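Local coordinates for protein dihydrocoumarin hydrolase, AncDHCH1 (Pseudomonas sp., PDB 6C2C) that probably hydrolyses the lactone dihydrocoumarin with a two-zinc centre, as a reconstructed ancestor of an organophosphate-degrading methyl-parathion hydrolase, at residues Val112-Ile117 against Val140-Gln145; Thr36-Val41 against Lys62-Thr67. All coordinates share one frame; numbering follows the deposited sequence.

Contact 1: Val112-Ile117 against Val140-Gln145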
ATOM      1  N   VAL A 112       8.080  11.219 -12.244  1.00 11.19           N
ATOM      2  CA  VAL A 112       8.277   9.860 -11.739  1.00 10.97           C
ATOM      3  C   VAL A 112       8.958   8.991 -12.818  1.00 10.65           C
ATOM      4  O   VAL A 112       8.472   8.894 -13.944  1.00 11.40           O
ATOM      5  CB  VAL A 112       6.930   9.272 -11.288  1.00 10.30           C
ATOM      6  CG1 VAL A 112       7.149   7.819 -10.823  1.00 11.47           C
ATOM      7  CG2 VAL A 112       6.359  10.102 -10.118  1.00 10.40           C
ATOM      8  N   ASP A 113      10.097   8.391 -12.458  1.00 10.67           N
ATOM      9  CA  ASP A 113      10.898   7.584 -13.385  1.00 10.49           C
ATOM     10  C   ASP A 113      10.453   6.140 -13.453  1.00 10.55           C
ATOM     11  O   ASP A 113      10.394   5.542 -14.550  1.00 12.89           O
ATOM     12  CB  ASP A 113      12.367   7.629 -12.927  1.00 10.32           C
ATOM     13  CG  ASP A 113      12.951   9.023 -13.041  1.00 18.83           C
ATOM     14  OD1 ASP A 113      12.843   9.635 -14.131  1.00 15.29           O
ATOM     15  OD2 ASP A 113      13.535   9.498 -12.051  1.00 14.46           O
ATOM     16  N   GLU A 114      10.153   5.534 -12.290  1.00 11.11           N
ATOM     17  CA  GLU A 114       9.814   4.119 -12.233  1.00 11.02           C
ATOM     18  C   GLU A 114       8.747   3.999 -11.171  1.00  9.37           C
ATOM     19  O   GLU A 114       8.731   4.756 -10.196  1.00 10.00           O
ATOM     20  CB  GLU A 114      11.034   3.216 -11.926  1.00 12.58           C
ATOM     21  CG  GLU A 114      12.111   3.384 -13.012  1.00 12.43           C
ATOM     22  CD  GLU A 114      13.120   2.263 -13.068  1.00 15.39           C
ATOM     23  OE1 GLU A 114      13.978   2.305 -13.986  1.00 18.01           O
ATOM     24  OE2 GLU A 114      13.053   1.331 -12.251  1.00 11.95           O
ATOM     25  N   ILE A 115       7.857   3.024 -11.377  1.00  8.88           N
ATOM     26  CA  ILE A 115       6.767   2.746 -10.433  1.00  9.02           C
ATOM     27  C   ILE A 115       6.846   1.260 -10.141  1.00 10.95           C
ATOM     28  O   ILE A 115       6.875   0.448 -11.066  1.00 11.01           O
ATOM     29  CB  ILE A 115       5.399   3.125 -11.031  1.00  9.39           C
ATOM     30  CG1 ILE A 115       5.373   4.656 -11.237  1.00  9.05           C
ATOM     31  CG2 ILE A 115       4.281   2.638 -10.074  1.00  9.29           C
ATOM     32  CD1 ILE A 115       4.094   5.150 -12.054  1.00 11.44           C
ATOM     33  N   TYR A 116       6.912   0.896  -8.861  1.00  8.10           N
ATOM     34  CA  TYR A 116       6.990  -0.510  -8.450  1.00  9.09           C
ATOM     35  C   TYR A 116       5.688  -0.898  -7.765  1.00 10.03           C
ATOM     36  O   TYR A 116       5.208  -0.218  -6.869  1.00 10.63           O
ATOM     37  CB  TYR A 116       8.180  -0.770  -7.511  1.00 12.31           C
ATOM     38  CG  TYR A 116       9.516  -0.327  -8.100  1.00 10.28           C
ATOM     39  CD1 TYR A 116       9.758  -0.350  -9.469  1.00  8.40           C
ATOM     40  CD2 TYR A 116      10.499   0.159  -7.260  1.00 13.50           C
ATOM     41  CE1 TYR A 116      11.023   0.073 -10.011  1.00 10.81           C
ATOM     42  CE2 TYR A 116      11.750   0.584  -7.795  1.00 13.85           C
ATOM     43  CZ  TYR A 116      11.931   0.571  -9.166  1.00 11.67           C
ATOM     44  OH  TYR A 116      13.197   1.024  -9.608  1.00 11.77           O
ATOM     45  N   ILE A 117       5.047  -1.949  -8.276  1.00  9.93           N
ATOM     46  CA  ILE A 117       3.730  -2.364  -7.825  1.00 10.03           C
ATOM     47  C   ILE A 117       3.882  -3.576  -6.913  1.00  9.43           C
ATOM     48  O   ILE A 117       4.453  -4.608  -7.315  1.00 10.44           O
ATOM     49  CB  ILE A 117       2.867  -2.696  -9.048  1.00 10.43           C
ATOM     50  CG1 ILE A 117       2.643  -1.452  -9.910  1.00  9.84           C
ATOM     51  CG2 ILE A 117       1.574  -3.353  -8.597  1.00 10.79           C
ATOM     52  CD1 ILE A 117       1.939  -0.311  -9.122  1.00 11.51           C
ATOM     53  N   VAL A 140       8.433   3.979 -16.152  1.00 11.79           N
ATOM     54  CA  VAL A 140       8.418   2.545 -16.409  1.00 10.38           C
ATOM     55  C   VAL A 140       7.792   1.865 -15.194  1.00  9.64           C
ATOM     56  O   VAL A 140       8.223   2.103 -14.062  1.00 12.02           O
ATOM     57  CB  VAL A 140       9.836   2.039 -16.626  1.00 11.54           C
ATOM     58  CG1 VAL A 140       9.884   0.476 -16.736  1.00 14.37           C
ATOM     59  CG2 VAL A 140      10.484   2.676 -17.863  1.00 17.92           C
ATOM     60  N   VAL A 141       6.806   0.971 -15.427  1.00 11.62           N
ATOM     61  CA  VAL A 141       6.119   0.301 -14.327  1.00 10.11           C
ATOM     62  C   VAL A 141       6.699  -1.094 -14.242  1.00 10.64           C
ATOM     63  O   VAL A 141       6.891  -1.743 -15.279  1.00 11.45           O
ATOM     64  CB  VAL A 141       4.601   0.255 -14.611  1.00  8.29           C
ATOM     65  CG1 VAL A 141       3.894  -0.589 -13.542  1.00 10.71           C
ATOM     66  CG2 VAL A 141       3.985   1.669 -14.691  1.00 11.38           C
ATOM     67  N   ARG A 142       6.949  -1.594 -13.026  1.00 10.67           N
ATOM     68  CA  ARG A 142       7.491  -2.934 -12.838  1.00 10.19           C
ATOM     69  C   ARG A 142       6.674  -3.656 -11.791  1.00 12.89           C
ATOM     70  O   ARG A 142       6.197  -3.042 -10.837  1.00 10.66           O
ATOM     71  CB  ARG A 142       8.945  -2.906 -12.402  1.00 11.16           C
ATOM     72  CG  ARG A 142       9.825  -2.001 -13.298  1.00 10.60           C
ATOM     73  CD  ARG A 142      11.285  -2.390 -13.227  1.00 10.84           C
ATOM     74  NE  ARG A 142      11.451  -3.726 -13.838  1.00 10.78           N
ATOM     75  CZ  ARG A 142      12.635  -4.326 -13.866  1.00 10.41           C
ATOM     76  NH1 ARG A 142      13.738  -3.693 -13.381  1.00 12.45           N
ATOM     77  NH2 ARG A 142      12.713  -5.536 -14.389  1.00 11.67           N
ATOM     78  N   ALA A 143       6.512  -4.972 -11.991  1.00  8.80           N
ATOM     79  CA  ALA A 143       5.819  -5.840 -11.050  1.00  8.47           C
ATOM     80  C   ALA A 143       6.262  -7.258 -11.361  1.00  9.07           C
ATOM     81  O   ALA A 143       6.911  -7.512 -12.385  1.00 10.56           O
ATOM     82  CB  ALA A 143       4.294  -5.721 -11.210  1.00 14.75           C
ATOM     83  N   ASP A 144       5.974  -8.172 -10.453  1.00 11.07           N
ATOM     84  CA  ASP A 144       6.411  -9.540 -10.706  1.00 10.11           C
ATOM     85  C   ASP A 144       5.646 -10.141 -11.873  1.00 10.36           C
ATOM     86  O   ASP A 144       4.427 -10.005 -11.976  1.00 11.76           O
ATOM     87  CB  ASP A 144       6.195 -10.390  -9.458  1.00 11.87           C
ATOM     88  CG  ASP A 144       6.936 -11.729  -9.545  1.00 12.10           C
ATOM     89  OD1 ASP A 144       6.363 -12.679 -10.099  1.00 15.16           O
ATOM     90  OD2 ASP A 144       8.068 -11.879  -9.085  1.00 13.75           O
ATOM     91  N   GLN A 145       6.389 -10.851 -12.716  1.00 10.07           N
ATOM     92  CA  GLN A 145       5.838 -11.586 -13.839  1.00 11.88           C
ATOM     93  C   GLN A 145       4.667 -12.481 -13.455  1.00 12.93           C
ATOM     94  O   GLN A 145       3.725 -12.615 -14.247  1.00 11.70           O
ATOM     95  CB  GLN A 145       6.960 -12.398 -14.470  1.00 10.16           C
ATOM     96  CG  GLN A 145       6.457 -13.096 -15.763  1.00 11.78           C
ATOM     97  CD  GLN A 145       6.486 -12.192 -16.941  1.00 12.84           C
ATOM     98  OE1 GLN A 145       5.424 -11.927 -17.567  1.00 16.99           O
ATOM     99  NE2 GLN A 145       7.662 -11.748 -17.318  1.00 11.76           N
TER
HETATM  100  O   HOH W   1      14.459  -1.081 -12.651  1.00 13.39           O
HETATM  101  O   HOH W   2       4.366  -7.464  -8.140  1.00 10.64           O
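The Y116 ring and the R142 side chain lie side by side, with ring and guanidinium planes 68° apart. R142 CB comes obliquely to the ring, 4.0 Å from Y116 CD1, and R142 CD is 4.1 Å from Y116 CE1. The ring of Y212 also meets that of Y116, the planes about 30° apart. At the ring edge, in its plane, sits E114 OE2, which accepts a 2.7 Å hydrogen bond from Y116 OH, from above the carboxylate plane. A water at the in-plane edge of the guanidinium joins R142 NH1 to E114 OE2. The bend of R142 at chi3 (67°) turns the guanidinium off the ring, and its NE and NH2 bond to the carbonyls of K185 and P186.

140-142 is an edge strand of the first sheet of the metallo-beta-lactamase fold, with 114-116 its parallel inner neighbour. Four backbone bonds join them, among them R142 N to I115 O at 2.8 Å.

On the face of I115 and V141 the contact is apolar. I115 CB is 4.2 Å from V141 CG2, and L175 and Y178 of helix 162-180 touch V141. I117 CG1 meets V141 CG1 at 3.9 Å, and I117 CB rests 4.0 Å from A143 CB. A second water accepts from D144 N and lies next to I117 O, which takes a hydrogen bond from Y212 OH. D144 OD1 caps the following helix at K146 N.

Contact 2: Thr36-Val41 against Lys62-Thr67; sequences TVDLPV and KAPLET
T36 OG1 donates a 2.6 Å hydrogen bond to E66 OE2, on the anti lone pair, away from the other carboxylate oxygen. With chi1 at 61°, the T36 hydroxyl sits between its own backbone N and carbonyl carbon, and this turns OG1 to the E66 carboxylate. The E66 chain is extended, and its CG passes 3.5 Å from T36 CB. On the same face as E66, D38 folds its carboxylate over the neighbouring strand, and D38 OD1 lies 3.3 Å from E66 CA. P64, after a cis peptide bond, sets its CB against D38 CB. The two carboxylate planes are 82° apart. D38 OD1 and E66 OE1 are 5.0 Å apart, like charges not in contact; a magnesium ion lies about 4 Å from the E66 side chain and would probably ease their repulsion.

The strands are antiparallel neighbours in the first sheet of the metallo-beta-lactamase fold, where strand 27-39 runs beside strand 65-75. V37 with T67 and L39 with L65 are hydrogen-bonded pairs, and D38 with E66 is the non-hydrogen-bonded pair between them. T67 N reaches V37 O from above the carbonyl plane at 2.8 Å.

On the face of L39 and T67, these two side chains cross at about a right angle, with L39 CD1 3.9 Å from T67 CB. Past the strand, P40 is the centre of an inverse gamma turn and precedes helix 41-44. V41 CG2 then packs 4.1 Å from L65 CD2, with L56 and V230 touching both residues.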
ATOM      1  N   THR A  36      -8.883   6.777   2.741  1.00 13.33           N
ATOM      2  CA  THR A  36      -9.250   5.615   3.529  1.00 10.97           C
ATOM      3  C   THR A  36     -10.522   5.020   2.960  1.00 12.44           C
ATOM      4  O   THR A  36     -11.265   5.700   2.237  1.00 15.66           O
ATOM      5  CB  THR A  36      -9.548   6.014   4.968  1.00 12.75           C
ATOM      6  OG1 THR A  36     -10.662   6.942   5.001  1.00 14.51           O
ATOM      7  CG2 THR A  36      -8.337   6.614   5.637  1.00 12.66           C
ATOM      8  N   VAL A  37     -10.810   3.777   3.382  1.00 13.31           N
ATOM      9  CA  VAL A  37     -12.067   3.110   3.010  1.00 14.25           C
ATOM     10  C   VAL A  37     -12.470   2.166   4.142  1.00 15.00           C
ATOM     11  O   VAL A  37     -11.621   1.520   4.756  1.00 13.94           O
ATOM     12  CB  VAL A  37     -11.915   2.361   1.678  1.00 17.85           C
ATOM     13  CG1 VAL A  37     -10.909   1.202   1.820  1.00 14.79           C
ATOM     14  CG2 VAL A  37     -13.289   1.864   1.232  1.00 19.08           C
ATOM     15  N   ASP A  38     -13.770   2.117   4.444  1.00 18.04           N
ATOM     16  CA  ASP A  38     -14.235   1.243   5.517  1.00 16.23           C
ATOM     17  C   ASP A  38     -14.229  -0.185   5.020  1.00 16.77           C
ATOM     18  O   ASP A  38     -14.696  -0.464   3.906  1.00 20.58           O
ATOM     19  CB  ASP A  38     -15.667   1.603   5.926  1.00 16.69           C
ATOM     20  CG  ASP A  38     -15.748   2.809   6.846  1.00 26.91           C
ATOM     21  OD1 ASP A  38     -14.709   3.326   7.311  1.00 20.90           O
ATOM     22  OD2 ASP A  38     -16.889   3.251   7.120  1.00 27.68           O
ATOM     23  N   LEU A  39     -13.760  -1.086   5.862  1.00 15.93           N
ATOM     24  CA  LEU A  39     -13.716  -2.501   5.549  1.00 17.37           C
ATOM     25  C   LEU A  39     -14.532  -3.265   6.586  1.00 19.76           C
ATOM     26  O   LEU A  39     -14.374  -3.027   7.790  1.00 17.40           O
ATOM     27  CB  LEU A  39     -12.299  -3.035   5.551  1.00 19.36           C
ATOM     28  CG  LEU A  39     -11.413  -2.614   4.370  1.00 19.19           C
ATOM     29  CD1 LEU A  39     -10.059  -3.276   4.466  1.00 18.63           C
ATOM     30  CD2 LEU A  39     -12.158  -3.009   3.090  1.00 21.91           C
ATOM     31  N   PRO A  40     -15.387  -4.206   6.168  1.00 19.40           N
ATOM     32  CA  PRO A  40     -16.096  -5.080   7.117  1.00 17.23           C
ATOM     33  C   PRO A  40     -15.172  -6.204   7.556  1.00 18.02           C
ATOM     34  O   PRO A  40     -15.304  -7.361   7.138  1.00 18.10           O
ATOM     35  CB  PRO A  40     -17.299  -5.559   6.290  1.00 18.82           C
ATOM     36  CG  PRO A  40     -16.794  -5.646   4.921  1.00 20.72           C
ATOM     37  CD  PRO A  40     -15.799  -4.454   4.778  1.00 18.84           C
ATOM     38  N   VAL A  41     -14.202  -5.855   8.409  1.00 15.85           N
ATOM     39  CA  VAL A  41     -13.147  -6.814   8.745  1.00 18.05           C
ATOM     40  C   VAL A  41     -13.655  -7.987   9.583  1.00 16.61           C
ATOM     41  O   VAL A  41     -13.005  -9.033   9.603  1.00 17.21           O
ATOM     42  CB  VAL A  41     -11.969  -6.099   9.441  1.00 18.26           C
ATOM     43  CG1 VAL A  41     -11.382  -5.038   8.498  1.00 17.59           C
ATOM     44  CG2 VAL A  41     -12.384  -5.443  10.796  1.00 19.86           C
ATOM     45  N   LYS A  62     -13.802  -0.612  16.064  1.00 31.79           N
ATOM     46  CA  LYS A  62     -14.970  -1.418  15.766  1.00 33.87           C
ATOM     47  C   LYS A  62     -15.171  -1.507  14.277  1.00 32.15           C
ATOM     48  O   LYS A  62     -14.717  -0.662  13.563  1.00 32.19           O
ATOM     49  CB  LYS A  62     -16.223  -0.870  16.434  1.00 38.30           C
ATOM     50  CG  LYS A  62     -17.371  -1.876  16.568  1.00 40.27           C
ATOM     51  CD  LYS A  62     -18.566  -1.241  17.253  1.00 45.38           C
ATOM     52  CE  LYS A  62     -19.619  -2.253  17.739  1.00 52.65           C
ATOM     53  NZ  LYS A  62     -20.142  -3.191  16.710  1.00 57.80           N
ATOM     54  N   ALA A  63     -15.777  -2.579  13.835  1.00 26.76           N
ATOM     55  CA  ALA A  63     -16.082  -2.775  12.425  1.00 27.25           C
ATOM     56  C   ALA A  63     -17.375  -2.062  12.044  1.00 29.20           C
ATOM     57  O   ALA A  63     -18.282  -2.051  12.825  1.00 30.28           O
ATOM     58  CB  ALA A  63     -16.158  -4.215  12.052  1.00 25.52           C
ATOM     59  N   PRO A  64     -17.470  -1.494  10.860  1.00 26.45           N
ATOM     60  CA  PRO A  64     -16.470  -1.412   9.802  1.00 21.77           C
ATOM     61  C   PRO A  64     -15.332  -0.459  10.160  1.00 25.21           C
ATOM     62  O   PRO A  64     -15.489   0.493  10.855  1.00 22.02           O
ATOM     63  CB  PRO A  64     -17.258  -0.986   8.600  1.00 22.80           C
ATOM     64  CG  PRO A  64     -18.479  -0.413   9.092  1.00 29.63           C
ATOM     65  CD  PRO A  64     -18.752  -0.943  10.417  1.00 26.23           C
ATOM     66  N   LEU A  65     -14.164  -0.903   9.763  1.00 16.62           N
ATOM     67  CA  LEU A  65     -12.956  -0.263  10.100  1.00 17.84           C
ATOM     68  C   LEU A  65     -12.421   0.591   8.975  1.00 16.22           C
ATOM     69  O   LEU A  65     -12.207   0.150   7.884  1.00 16.39           O
ATOM     70  CB  LEU A  65     -11.940  -1.343  10.421  1.00 19.04           C
ATOM     71  CG  LEU A  65     -10.632  -0.999  11.087  1.00 17.82           C
ATOM     72  CD1 LEU A  65     -10.818   0.096  12.089  1.00 19.71           C
ATOM     73  CD2 LEU A  65      -9.976  -2.219  11.713  1.00 16.53           C
ATOM     74  N   GLU A  66     -12.231   1.836   9.300  1.00 13.99           N
ATOM     75  CA  GLU A  66     -11.659   2.769   8.324  1.00 11.89           C
ATOM     76  C   GLU A  66     -10.193   2.416   8.109  1.00 13.65           C
ATOM     77  O   GLU A  66      -9.367   2.527   9.024  1.00 13.97           O
ATOM     78  CB  GLU A  66     -11.812   4.191   8.854  1.00 15.49           C
ATOM     79  CG  GLU A  66     -11.291   5.246   7.885  1.00 12.32           C
ATOM     80  CD  GLU A  66     -11.622   6.689   8.297  1.00 14.81           C
ATOM     81  OE1 GLU A  66     -12.079   6.931   9.462  1.00 16.09           O
ATOM     82  OE2 GLU A  66     -11.453   7.585   7.443  1.00 15.18           O
ATOM     83  N   THR A  67      -9.866   2.003   6.887  1.00 12.74           N
ATOM     84  CA  THR A  67      -8.566   1.444   6.566  1.00 11.30           C
ATOM     85  C   THR A  67      -7.836   2.375   5.619  1.00 12.41           C
ATOM     86  O   THR A  67      -8.392   2.770   4.586  1.00 13.29           O
ATOM     87  CB  THR A  67      -8.757   0.053   5.950  1.00 10.20           C
ATOM     88  OG1 THR A  67      -9.467  -0.745   6.910  1.00 13.95           O
ATOM     89  CG2 THR A  67      -7.435  -0.626   5.685  1.00 11.35           C
TER

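Overall arrangement
Contact 1 and contact 2 belong to the same six-stranded mixed sheet. Contact 1 joins its last two strands, 114-116 and 140-142. Contact 2 joins strands 27-39 and 65-75 nearer the other edge, and strand 80-83 lies between the two pairs. Their centres are 29 Å apart, on opposite sides of the chain's centre, and their nearest atoms are about 17 Å apart, so they do not touch. They relate to the zinc site differently. The I117 side chain of contact 1 is about 10 Å from a zinc ion, and 112-117 runs into the segment that carries the zinc ligands H119, H121, D123 and H124. In contact 2, T67 touches the ligand H273.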